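Local coordinates for Ice-binding protein (Flavobacteriaceae bacterium, PDB 5UYT), which probably binds ice and restrains its growth as a multi-domain bacterial antifreeze protein built on right-handed beta-helices, at residues Gly31-Asn36 / Thr41-Val46; Thr211-Pro216 / Asn287-Asp292; Ile293-Pro298 / Leu305-His310; Gly322-Asp327 / Val363-Asp368. All coordinates share one frame; numbering follows the deposited sequence. Where two conformers were deposited one is given.

Contact 1: Gly31-Asn36 / Thr41-Val46; sequences GDVGTN and TNFGNV
Val33, whose two methyls meet Phe43 and Val46, sits on a strand pinned two residues further on by Thr35 OG1, a hydroxyl gripped from two places: it is hydrogen-bonded to both Gly19 O and Asn37 N. Across the contact itself everything is apolar. With CG1 anti to the backbone N (chi1 171°), Val33 divides its branches between the two partners. CG1 lies over one face of the Phe43 ring, 4.1 Å from the ring centroid and only 18° off the ring normal, displaced toward the rim. This is a CH-pi contact, made by a short, rigid branch that holds its methyl against the ring. The other branch, Val33 CG2, reaches Val46 CG1 at 4.0 Å. That same Val46 methyl, CG1, also stands 3.6 Å from Gly31 O. This carbonyl is buried and has no hydrogen-bonding partner in the model, so the methyl shields the oxygen without satisfying it. Glycine suits position 31 because, at its backbone angles (phi 131°), a beta carbon would collide with the carbonyl oxygen of the residue before it. Valine and phenylalanine suit the other places because all three side chains are buried and point at the opposing segment. The loop 41-46 thus folds back against the strand that precedes it, on the side to which Val33 points. Around the pair, Phe43 also rests on Leu14 of strand 12-16, Val21 of strand 21-24 and Met50 of strand 50-52, and Val33 touches Val21 and Met50, which places the contact in the apolar interior bounded by these strands.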
loop_
_atom_site.group_PDB
_atom_site.type_symbol
_atom_site.label_atom_id
_atom_site.label_comp_id
_atom_site.label_asym_id
_atom_site.label_seq_id
_atom_site.Cartn_x
_atom_site.Cartn_y
_atom_site.Cartn_z
ATOM N N GLY A 31 -2.200 4.840 5.588
ATOM C CA GLY A 31 -2.137 5.371 6.947
ATOM C C GLY A 31 -3.277 4.759 7.743
ATOM O O GLY A 31 -4.274 4.268 7.160
ATOM N N ASP A 32 -3.181 4.835 9.071
ATOM C CA ASP A 32 -4.301 4.387 9.891
ATOM C C ASP A 32 -5.527 5.298 9.676
ATOM O O ASP A 32 -5.397 6.483 9.305
ATOM C CB ASP A 32 -3.918 4.311 11.369
ATOM C CG ASP A 32 -2.918 3.202 11.685
ATOM O OD1 ASP A 32 -2.538 2.428 10.774
ATOM O OD2 ASP A 32 -2.494 3.117 12.865
ATOM N N VAL A 33 -6.706 4.758 10.003
ATOM C CA VAL A 33 -7.977 5.489 9.932
ATOM C C VAL A 33 -8.669 5.263 11.265
ATOM O O VAL A 33 -8.795 4.125 11.723
ATOM C CB VAL A 33 -8.875 4.929 8.799
ATOM C CG1 VAL A 33 -10.290 5.535 8.863
ATOM C CG2 VAL A 33 -8.228 5.169 7.431
ATOM N N GLY A 34 -9.132 6.322 11.904
ATOM C CA GLY A 34 -9.765 6.071 13.175
ATOM C C GLY A 34 -10.442 7.220 13.860
ATOM O O GLY A 34 -10.378 8.377 13.409
ATOM N N THR A 35 -11.096 6.873 14.960
ATOM C CA THR A 35 -11.743 7.843 15.821
ATOM C C THR A 35 -11.625 7.350 17.261
ATOM O O THR A 35 -11.704 6.150 17.535
ATOM C CB THR A 35 -13.218 8.068 15.403
ATOM O OG1 THR A 35 -13.977 8.555 16.521
ATOM C CG2 THR A 35 -13.848 6.751 14.862
ATOM N N ASN A 36 -11.440 8.275 18.190
ATOM C CA ASN A 36 -11.238 7.903 19.574
ATOM C C ASN A 36 -12.540 7.657 20.350
ATOM O O ASN A 36 -12.498 7.347 21.543
ATOM C CB ASN A 36 -10.356 8.952 20.273
ATOM C CG ASN A 36 -9.900 8.502 21.643
ATOM O OD1 ASN A 36 -9.991 9.243 22.630
ATOM N ND2 ASN A 36 -9.451 7.272 21.722
ATOM N N THR A 41 -16.882 3.747 9.303
ATOM C CA THR A 41 -17.768 2.900 8.508
ATOM C C THR A 41 -17.591 3.043 7.007
ATOM O O THR A 41 -17.251 4.127 6.495
ATOM C CB THR A 41 -19.249 3.130 8.826
ATOM O OG1 THR A 41 -19.563 4.498 8.564
ATOM C CG2 THR A 41 -19.556 2.808 10.288
ATOM N N ASN A 42 -17.819 1.914 6.329
ATOM C CA ASN A 42 -17.909 1.813 4.865
ATOM C C ASN A 42 -16.600 2.041 4.128
ATOM O O ASN A 42 -16.620 2.334 2.930
ATOM C CB ASN A 42 -19.033 2.722 4.298
ATOM C CG ASN A 42 -19.504 2.301 2.901
ATOM O OD1 ASN A 42 -19.675 1.109 2.605
ATOM N ND2 ASN A 42 -19.718 3.278 2.035
ATOM N N PHE A 43 -15.465 1.926 4.823
ATOM C CA PHE A 43 -14.177 1.873 4.125
ATOM C C PHE A 43 -13.962 0.520 3.447
ATOM O O PHE A 43 -14.490 -0.485 3.913
ATOM C CB PHE A 43 -13.016 2.194 5.076
ATOM C CG PHE A 43 -12.960 3.646 5.449
ATOM C CD1 PHE A 43 -12.117 4.520 4.759
ATOM C CD2 PHE A 43 -13.800 4.163 6.442
ATOM C CE1 PHE A 43 -12.070 5.861 5.077
ATOM C CE2 PHE A 43 -13.773 5.524 6.743
ATOM C CZ PHE A 43 -12.907 6.371 6.061
ATOM N N GLY A 44 -13.224 0.522 2.334
ATOM C CA GLY A 44 -12.783 -0.698 1.661
ATOM C C GLY A 44 -11.395 -1.041 2.176
ATOM O O GLY A 44 -11.052 -0.708 3.305
ATOM N N ASN A 45 -10.575 -1.670 1.348
ATOM C CA ASN A 45 -9.211 -2.016 1.774
ATOM C C ASN A 45 -8.384 -0.762 2.009
ATOM O O ASN A 45 -8.314 0.110 1.132
ATOM C CB ASN A 45 -8.540 -2.951 0.741
ATOM C CG ASN A 45 -9.151 -4.329 0.742
ATOM O OD1 ASN A 45 -9.350 -4.927 1.809
ATOM N ND2 ASN A 45 -9.441 -4.860 -0.444
ATOM N N VAL A 46 -7.828 -0.663 3.219
ATOM C CA VAL A 46 -6.996 0.467 3.642
ATOM C C VAL A 46 -5.586 -0.021 3.916
ATOM O O VAL A 46 -5.422 -1.046 4.560
ATOM C CB VAL A 46 -7.599 1.127 4.906
ATOM C CG1 VAL A 46 -6.599 2.085 5.553
ATOM C CG2 VAL A 46 -8.854 1.903 4.515
#

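Contact 2: Thr211-Pro216 / Asn287-Asp292; sequences TGPVAP and NTLPTD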
loop_
_atom_site.group_PDB
_atom_site.type_symbol
_atom_site.label_atom_id
_atom_site.label_comp_id
_atom_site.label_asym_id
_atom_site.label_seq_id
_atom_site.Cartn_x
_atom_site.Cartn_y
_atom_site.Cartn_z
ATOM N N THR A 211 10.742 -1.448 6.394
ATOM C CA THR A 211 11.564 -2.547 5.899
ATOM C C THR A 211 10.733 -3.741 5.498
ATOM O O THR A 211 11.169 -4.546 4.672
ATOM C CB THR A 211 12.581 -3.031 6.959
ATOM O OG1 THR A 211 11.882 -3.468 8.140
ATOM C CG2 THR A 211 13.513 -1.926 7.338
ATOM N N GLY A 212 9.544 -3.866 6.092
ATOM C CA GLY A 212 8.804 -5.117 5.995
ATOM C C GLY A 212 9.479 -6.178 6.881
ATOM O O GLY A 212 10.475 -5.893 7.581
ATOM N N PRO A 213 8.935 -7.401 6.872
ATOM C CA PRO A 213 9.504 -8.496 7.678
ATOM C C PRO A 213 10.791 -9.047 7.068
ATOM O O PRO A 213 11.154 -8.690 5.942
ATOM C CB PRO A 213 8.400 -9.556 7.622
ATOM C CG PRO A 213 7.789 -9.364 6.257
ATOM C CD PRO A 213 7.778 -7.855 6.077
ATOM N N VAL A 214 11.503 -9.890 7.831
ATOM C CA VAL A 214 12.626 -10.656 7.262
ATOM C C VAL A 214 12.085 -11.674 6.271
ATOM O O VAL A 214 11.145 -12.405 6.591
ATOM C CB VAL A 214 13.426 -11.366 8.378
ATOM C CG1 VAL A 214 14.502 -12.279 7.795
ATOM C CG2 VAL A 214 14.044 -10.338 9.295
ATOM N N ALA A 215 12.644 -11.664 5.057
ATOM C CA ALA A 215 12.270 -12.569 3.956
ATOM C C ALA A 215 12.508 -14.026 4.354
ATOM O O ALA A 215 13.446 -14.298 5.127
ATOM C CB ALA A 215 13.069 -12.247 2.692
ATOM N N PRO A 216 11.682 -14.964 3.843
ATOM C CA PRO A 216 11.964 -16.363 4.123
ATOM C C PRO A 216 13.228 -16.818 3.410
ATOM O O PRO A 216 13.556 -16.306 2.326
ATOM C CB PRO A 216 10.773 -17.084 3.494
ATOM C CG PRO A 216 10.374 -16.190 2.329
ATOM C CD PRO A 216 10.498 -14.823 2.965
ATOM N N ASN A 287 3.686 -18.348 7.092
ATOM C CA ASN A 287 2.438 -18.525 7.851
ATOM C C ASN A 287 2.506 -17.974 9.274
ATOM O O ASN A 287 1.495 -17.474 9.794
ATOM C CB ASN A 287 2.010 -20.006 7.872
ATOM C CG ASN A 287 0.530 -20.170 8.155
ATOM O OD1 ASN A 287 -0.288 -19.404 7.643
ATOM N ND2 ASN A 287 0.178 -21.154 8.966
ATOM N N THR A 288 3.681 -18.055 9.902
ATOM C CA THR A 288 3.844 -17.647 11.301
ATOM C C THR A 288 4.360 -16.188 11.523
ATOM O O THR A 288 4.438 -15.717 12.656
ATOM C CB THR A 288 4.649 -18.683 12.148
ATOM O OG1 THR A 288 5.936 -18.899 11.577
ATOM C CG2 THR A 288 3.918 -20.051 12.233
ATOM N N LEU A 289 4.705 -15.473 10.451
ATOM C CA LEU A 289 4.994 -14.030 10.570
ATOM C C LEU A 289 3.773 -13.312 11.125
ATOM O O LEU A 289 2.671 -13.506 10.634
ATOM C CB LEU A 289 5.327 -13.382 9.195
ATOM C CG LEU A 289 6.726 -13.684 8.645
ATOM C CD1 LEU A 289 6.858 -13.270 7.171
ATOM C CD2 LEU A 289 7.824 -13.053 9.531
ATOM N N PRO A 290 3.979 -12.450 12.129
ATOM C CA PRO A 290 2.881 -11.620 12.688
ATOM C C PRO A 290 2.276 -10.677 11.661
ATOM O O PRO A 290 3.007 -10.086 10.853
ATOM C CB PRO A 290 3.564 -10.821 13.816
ATOM C CG PRO A 290 4.893 -11.469 14.011
ATOM C CD PRO A 290 5.279 -12.152 12.743
ATOM N N THR A 291 0.948 -10.550 11.673
ATOM C CA THR A 291 0.252 -9.651 10.739
ATOM C C THR A 291 0.452 -8.203 11.192
ATOM O O THR A 291 0.259 -7.905 12.375
ATOM C CB THR A 291 -1.259 -9.951 10.763
ATOM O OG1 THR A 291 -1.455 -11.252 10.213
ATOM C CG2 THR A 291 -2.063 -8.932 9.937
ATOM N N ASP A 292 0.875 -7.333 10.277
ATOM C CA ASP A 292 0.922 -5.885 10.566
ATOM C C ASP A 292 -0.428 -5.234 10.273
ATOM O O ASP A 292 -0.926 -4.418 11.048
ATOM C CB ASP A 292 1.964 -5.214 9.660
ATOM C CG ASP A 292 3.356 -5.645 9.982
ATOM O OD1 ASP A 292 3.674 -5.769 11.185
ATOM O OD2 ASP A 292 4.145 -5.863 9.053
#
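Apolar contact between Pro213 and Leu289 carries this meeting, and no hydrogen bond crosses it. The proline ring and the leucine chain cross at about a right angle, and the leucine fork straddles Pro213 CB: this atom is 4.0 Å from Leu289 CD2 and equally close to CD1, while Pro213 CG is 4.1 Å from Leu289 CD1. Leu289 has CG anti to its carbonyl carbon (chi1 -76°), which places CG beside the backbone N and lets the fork reach the proline. A leucine gives two methyls to one small target, and a proline offers a rigid hydrocarbon surface that costs the linker little further freedom.

The polar bonds run within or beyond the segments. Thr211 OG1 donates to Gly212 O over 2.9 Å, meeting the acceptor in the carbonyl plane on a lone pair, with a C=O...donor angle of 134°. This ties the threonine hydroxyl to the bend just before Pro213. Gly212 suits that bend, since its phi is positive and a beta carbon would run into Pro213 CD. The carbonyl of Val214, lying loosely beside the leucine, is hydrogen-bonded to Tyr285 OH, so the helix also grips the linker by a polar bond.

Leu289 lies at the C-terminal end of helix 270-288, and residues 211-216 belong to the long loop between strands 198-200 and 224-228. Both Pro213 and Leu289 also lean on Val337 of strand 336-340, and Pro213 touches Thr311 of strand 311-314, so the loop is in contact with both the helix end and these strands.

Contact 3: Ile293-Pro298 / Leu305-His310; sequences IELLYP and LVLTPH
Ile293 sets its terminal methyl squarely on the face of the His310 imidazole: CD1 is 3.7 Å from the ring centroid and only 7° off the normal, a CH-pi contact centred on the ring. The isoleucine gets there by extension. Its CG1 is anti to the carbonyl carbon, and chi2 of 166° carries CD1 straight out from the backbone. The second torsion of His310 turns the ring broadside to the methyl. At the rim, His310 ND1 is hydrogen-bonded to Tyr312 OH, and a weak bond besides joins His310 ND1 to Thr308 O at 3.3 Å. Apolar on a face and polar at the edge, histidine fits a site that needs both; with an alanine here, Ile293 CD1 would probably lose the surface it rests on and Tyr312 OH a polar mate.

Leu295 and Leu307 share one conformation, chi1 of -59° with the second torsion extended, so each points its fork straight ahead and they meet tip to tip. Leu295 CD1 is 4.0 Å from both methyls of Leu307, CD1 and CD2. Leu305 takes the other common leucine form and brings its CD2 to within 4.2 Å of Leu295 CD1. Leucines suit this place because long forked chains can bridge two segments that share no hydrogen bond.

Strand 293-294 pairs with 311-314 and strand 305-307 with 323-327, so the two belong to different faces. Their inward side chains meet across the interior, the arrangement typical of a right-handed beta-helix.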
loop_
_atom_site.group_PDB
_atom_site.type_symbol
_atom_site.label_atom_id
_atom_site.label_comp_id
_atom_site.label_asym_id
_atom_site.label_seq_id
_atom_site.Cartn_x
_atom_site.Cartn_y
_atom_site.Cartn_z
ATOM N N ILE A 293 -0.996 -5.568 9.120
ATOM C CA ILE A 293 -2.199 -4.866 8.614
ATOM C C ILE A 293 -3.095 -5.910 7.999
ATOM O O ILE A 293 -2.639 -6.696 7.152
ATOM C CB ILE A 293 -1.869 -3.798 7.536
ATOM C CG1 ILE A 293 -1.100 -2.599 8.149
ATOM C CG2 ILE A 293 -3.145 -3.327 6.791
ATOM C CD1 ILE A 293 -0.474 -1.695 7.086
ATOM N N GLU A 294 -4.360 -5.935 8.423
ATOM C CA GLU A 294 -5.322 -6.827 7.759
ATOM C C GLU A 294 -6.109 -6.048 6.712
ATOM O O GLU A 294 -6.686 -4.982 7.015
ATOM C CB GLU A 294 -6.296 -7.507 8.737
ATOM C CG GLU A 294 -7.305 -8.426 8.012
ATOM C CD GLU A 294 -8.303 -9.114 8.940
ATOM O OE1 GLU A 294 -8.195 -8.958 10.185
ATOM O OE2 GLU A 294 -9.219 -9.796 8.424
ATOM N N LEU A 295 -6.135 -6.586 5.507
ATOM C CA LEU A 295 -6.905 -6.003 4.399
ATOM C C LEU A 295 -8.265 -6.644 4.495
ATOM O O LEU A 295 -8.421 -7.852 4.261
ATOM C CB LEU A 295 -6.216 -6.254 3.022
ATOM C CG LEU A 295 -4.789 -5.696 2.888
ATOM C CD1 LEU A 295 -4.110 -6.097 1.603
ATOM C CD2 LEU A 295 -4.750 -4.162 3.024
ATOM N N LEU A 296 -9.257 -5.835 4.889
ATOM C CA LEU A 296 -10.516 -6.396 5.376
ATOM C C LEU A 296 -11.493 -6.929 4.324
ATOM O O LEU A 296 -12.511 -7.566 4.687
ATOM C CB LEU A 296 -11.197 -5.361 6.269
ATOM C CG LEU A 296 -10.428 -5.117 7.566
ATOM C CD1 LEU A 296 -11.020 -3.906 8.272
ATOM C CD2 LEU A 296 -10.464 -6.321 8.509
ATOM N N TYR A 297 -11.185 -6.696 3.039
ATOM C CA TYR A 297 -12.118 -7.044 1.942
ATOM C C TYR A 297 -11.428 -7.817 0.830
ATOM O O TYR A 297 -11.141 -7.253 -0.220
ATOM C CB TYR A 297 -12.892 -5.790 1.420
ATOM C CG TYR A 297 -13.505 -5.054 2.577
ATOM C CD1 TYR A 297 -12.814 -4.011 3.214
ATOM C CD2 TYR A 297 -14.725 -5.457 3.107
ATOM C CE1 TYR A 297 -13.352 -3.364 4.337
ATOM C CE2 TYR A 297 -15.260 -4.826 4.222
ATOM C CZ TYR A 297 -14.559 -3.794 4.836
ATOM O OH TYR A 297 -15.120 -3.161 5.940
ATOM N N PRO A 298 -11.158 -9.128 1.071
ATOM C CA PRO A 298 -10.361 -9.874 0.098
ATOM C C PRO A 298 -11.056 -10.055 -1.235
ATOM O O PRO A 298 -10.382 -10.172 -2.250
ATOM C CB PRO A 298 -10.106 -11.215 0.816
ATOM C CG PRO A 298 -10.139 -10.847 2.281
ATOM C CD PRO A 298 -11.308 -9.873 2.344
ATOM N N LEU A 305 -5.265 -0.685 -5.569
ATOM C CA LEU A 305 -4.774 -0.661 -4.205
ATOM C C LEU A 305 -3.258 -0.508 -4.271
ATOM O O LEU A 305 -2.598 -1.109 -5.146
ATOM C CB LEU A 305 -5.086 -2.009 -3.521
ATOM C CG LEU A 305 -4.743 -2.295 -2.054
ATOM C CD1 LEU A 305 -5.440 -1.324 -1.093
ATOM C CD2 LEU A 305 -5.138 -3.753 -1.743
ATOM N N VAL A 306 -2.712 0.286 -3.356
ATOM C CA VAL A 306 -1.265 0.403 -3.206
ATOM C C VAL A 306 -0.919 -0.067 -1.795
ATOM O O VAL A 306 -1.554 0.375 -0.806
ATOM C CB VAL A 306 -0.800 1.872 -3.398
ATOM C CG1 VAL A 306 0.720 2.002 -3.269
ATOM C CG2 VAL A 306 -1.256 2.401 -4.753
ATOM N N LEU A 307 0.106 -0.922 -1.707
ATOM C CA LEU A 307 0.612 -1.443 -0.446
ATOM C C LEU A 307 2.062 -0.977 -0.215
ATOM O O LEU A 307 2.738 -0.515 -1.149
ATOM C CB LEU A 307 0.515 -2.980 -0.432
ATOM C CG LEU A 307 -0.911 -3.559 -0.623
ATOM C CD1 LEU A 307 -0.870 -5.104 -0.571
ATOM C CD2 LEU A 307 -1.907 -2.999 0.407
ATOM N N THR A 308 2.499 -1.069 1.049
ATOM C CA THR A 308 3.830 -0.647 1.498
ATOM C C THR A 308 4.488 -1.817 2.259
ATOM O O THR A 308 3.832 -2.853 2.500
ATOM C CB THR A 308 3.727 0.625 2.375
ATOM O OG1 THR A 308 2.696 0.459 3.362
ATOM C CG2 THR A 308 3.436 1.850 1.501
ATOM N N PRO A 309 5.793 -1.694 2.607
ATOM C CA PRO A 309 6.471 -2.872 3.140
ATOM C C PRO A 309 5.936 -3.284 4.526
ATOM O O PRO A 309 6.109 -2.547 5.515
ATOM C CB PRO A 309 7.949 -2.427 3.238
ATOM C CG PRO A 309 8.060 -1.371 2.191
ATOM C CD PRO A 309 6.756 -0.618 2.303
ATOM N N HIS A 310 5.262 -4.443 4.554
ATOM C CA HIS A 310 4.552 -4.964 5.733
ATOM C C HIS A 310 4.266 -6.448 5.478
ATOM O O HIS A 310 4.369 -6.921 4.345
ATOM C CB HIS A 310 3.168 -4.302 5.903
ATOM C CG HIS A 310 3.203 -2.873 6.370
ATOM N ND1 HIS A 310 2.936 -1.820 5.520
ATOM C CD2 HIS A 310 3.441 -2.327 7.586
ATOM C CE1 HIS A 310 3.006 -0.681 6.193
ATOM N NE2 HIS A 310 3.327 -0.958 7.448
#

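Contact 4: Gly322-Asp327 / Val363-Asp368; sequences GKVTLD and VFWKVD
Aliphatic contact between Leu326 and Val363 is the firm part of this meeting. The two side chains reach toward each other tip to tip, and Leu326 CD1 settles between the valine's branches, 3.6 Å from Val363 CG1 and 3.7 Å from CG2. With its CG anti to the carbonyl carbon and chi2 of 175°, Leu326 is fully extended, the right length to reach a beta-branched residue whose methyls stay close to their own strand.

The aliphatic-aromatic contact is looser. Val324 CG1 lies at the edge of the Trp365 indole, near its plane and 4.3 Å from Trp365 CH2; Val324 was modelled in two conformers, so this detail is less certain. The large indole comes nearer than the direction of its beta carbon would suggest.

No polar bond joins the two strands. The indole still has a use for its nitrogen: NE1 is hydrogen-bonded to Lys380 O, which limits the rotation of the ring.

Strand 323-327 lies between strands 305-307 and 351-355, whereas strand 363-367 lies between 336-340 and 382-385. Phe336 of strand 336-340 touches both Leu326 and Val363, filling the interior where these two faces of the beta-helix converge.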
loop_
_atom_site.group_PDB
_atom_site.type_symbol
_atom_site.label_atom_id
_atom_site.label_comp_id
_atom_site.label_asym_id
_atom_site.label_seq_id
_atom_site.Cartn_x
_atom_site.Cartn_y
_atom_site.Cartn_z
ATOM N N GLY A 322 -7.798 -6.526 -11.507
ATOM C CA GLY A 322 -7.002 -5.427 -12.011
ATOM C C GLY A 322 -5.673 -5.377 -11.266
ATOM O O GLY A 322 -5.039 -6.406 -11.055
ATOM N N LYS A 323 -5.296 -4.167 -10.858
ATOM C CA LYS A 323 -3.939 -3.930 -10.396
ATOM C C LYS A 323 -3.805 -3.766 -8.891
ATOM O O LYS A 323 -4.618 -3.061 -8.262
ATOM C CB LYS A 323 -3.428 -2.637 -11.044
ATOM C CG LYS A 323 -1.984 -2.280 -10.625
ATOM C CD LYS A 323 -1.343 -1.142 -11.407
ATOM C CE LYS A 323 -2.104 0.158 -11.288
ATOM N NZ LYS A 323 -1.362 1.285 -11.957
ATOM N N VAL A 324 -2.758 -4.385 -8.344
ATOM C CA VAL A 324 -2.236 -4.027 -7.020
ATOM C C VAL A 324 -0.786 -3.563 -7.213
ATOM O O VAL A 324 -0.042 -4.173 -7.975
ATOM C CB VAL A 324 -2.364 -5.202 -6.005
ATOM C CG1 VAL A 324 -1.550 -6.427 -6.440
ATOM C CG2 VAL A 324 -1.998 -4.753 -4.585
ATOM N N THR A 325 -0.401 -2.494 -6.500
ATOM C CA THR A 325 0.948 -1.955 -6.578
ATOM C C THR A 325 1.644 -2.077 -5.238
ATOM O O THR A 325 1.009 -1.875 -4.164
ATOM C CB THR A 325 0.892 -0.480 -6.996
ATOM O OG1 THR A 325 0.294 -0.366 -8.295
ATOM C CG2 THR A 325 2.309 0.153 -6.996
ATOM N N LEU A 326 2.922 -2.465 -5.299
ATOM C CA LEU A 326 3.774 -2.588 -4.114
ATOM C C LEU A 326 4.811 -1.473 -4.144
ATOM O O LEU A 326 5.603 -1.379 -5.066
ATOM C CB LEU A 326 4.410 -3.998 -4.063
ATOM C CG LEU A 326 3.333 -5.102 -4.196
ATOM C CD1 LEU A 326 4.071 -6.444 -4.259
ATOM C CD2 LEU A 326 2.338 -5.081 -3.007
ATOM N N ASP A 327 4.790 -0.623 -3.106
ATOM C CA ASP A 327 5.538 0.628 -3.094
ATOM C C ASP A 327 6.576 0.494 -1.991
ATOM O O ASP A 327 6.231 0.491 -0.794
ATOM C CB ASP A 327 4.539 1.767 -2.772
ATOM C CG ASP A 327 5.186 3.129 -2.594
ATOM O OD1 ASP A 327 6.421 3.262 -2.708
ATOM O OD2 ASP A 327 4.407 4.100 -2.303
ATOM N N VAL A 363 9.079 -10.027 -2.774
ATOM C CA VAL A 363 7.619 -10.128 -2.656
ATOM C C VAL A 363 7.211 -11.593 -2.507
ATOM O O VAL A 363 7.630 -12.457 -3.332
ATOM C CB VAL A 363 6.971 -9.556 -3.927
ATOM C CG1 VAL A 363 5.461 -9.707 -3.846
ATOM C CG2 VAL A 363 7.386 -8.084 -4.084
ATOM N N PHE A 364 6.461 -11.884 -1.431
ATOM C CA PHE A 364 6.044 -13.258 -1.137
ATOM C C PHE A 364 4.559 -13.345 -0.880
ATOM O O PHE A 364 3.989 -12.491 -0.183
ATOM C CB PHE A 364 6.778 -13.774 0.103
ATOM C CG PHE A 364 8.264 -13.708 -0.049
ATOM C CD1 PHE A 364 8.952 -14.758 -0.665
ATOM C CD2 PHE A 364 8.958 -12.542 0.302
ATOM C CE1 PHE A 364 10.331 -14.680 -0.873
ATOM C CE2 PHE A 364 10.346 -12.464 0.097
ATOM C CZ PHE A 364 11.014 -13.517 -0.500
ATOM N N TRP A 365 3.946 -14.403 -1.400
ATOM C CA TRP A 365 2.516 -14.597 -1.224
ATOM C C TRP A 365 2.356 -15.971 -0.592
ATOM O O TRP A 365 2.805 -16.979 -1.170
ATOM C CB TRP A 365 1.817 -14.641 -2.587
ATOM C CG TRP A 365 2.015 -13.413 -3.454
ATOM C CD1 TRP A 365 3.132 -13.090 -4.192
ATOM C CD2 TRP A 365 1.057 -12.386 -3.694
ATOM N NE1 TRP A 365 2.916 -11.905 -4.864
ATOM C CE2 TRP A 365 1.650 -11.453 -4.573
ATOM C CE3 TRP A 365 -0.249 -12.142 -3.218
ATOM C CZ2 TRP A 365 0.983 -10.296 -5.005
ATOM C CZ3 TRP A 365 -0.925 -10.997 -3.667
ATOM C CH2 TRP A 365 -0.308 -10.095 -4.571
ATOM N N LYS A 366 1.734 -16.023 0.588
ATOM C CA LYS A 366 1.463 -17.297 1.243
ATOM C C LYS A 366 -0.015 -17.596 1.027
ATOM O O LYS A 366 -0.847 -16.879 1.602
ATOM C CB LYS A 366 1.761 -17.130 2.738
ATOM C CG LYS A 366 1.729 -18.411 3.599
ATOM C CD LYS A 366 0.320 -18.840 4.011
ATOM C CE LYS A 366 -0.510 -17.756 4.700
ATOM N NZ LYS A 366 -1.933 -18.198 4.860
ATOM N N VAL A 367 -0.354 -18.612 0.223
ATOM C CA VAL A 367 -1.769 -18.846 -0.114
ATOM C C VAL A 367 -2.245 -20.201 0.449
ATOM O O VAL A 367 -1.776 -21.273 0.054
ATOM C CB VAL A 367 -1.985 -18.813 -1.657
ATOM C CG1 VAL A 367 -3.473 -19.023 -1.950
ATOM C CG2 VAL A 367 -1.451 -17.479 -2.225
ATOM N N ASP A 368 -3.157 -20.145 1.415
ATOM C CA ASP A 368 -3.647 -21.375 2.023
ATOM C C ASP A 368 -4.856 -21.872 1.232
ATOM O O ASP A 368 -6.008 -21.788 1.682
ATOM C CB ASP A 368 -4.005 -21.174 3.502
ATOM C CG ASP A 368 -4.383 -22.461 4.184
ATOM O OD1 ASP A 368 -4.009 -23.553 3.702
ATOM O OD2 ASP A 368 -5.060 -22.403 5.246
#

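In the fold
Contacts 1, 3 and 4 are buried and almost wholly apolar, while contact 2 lies at the surface, where a loop carrying two prolines and a helix end meet and polar bonds grip the flanks. Contact 1 belongs to the first ice-binding-like region, contacts 3 and 4 to the second. Contacts 3 and 4 share a sheet: Leu307 and Thr325 pair through their backbones on neighbouring strands 305-307 and 323-327. Contact 2 touches both, through Pro309 and His310 on one side and Phe364 on the other. The two regions meet where Asn45 OD1 probably bonds to Tyr297 N at 2.8 Å, linking contacts 1 and 3. A methyl covers an aromatic face in both of these contacts, whereas contact 4 rests mainly on aliphatic methyls.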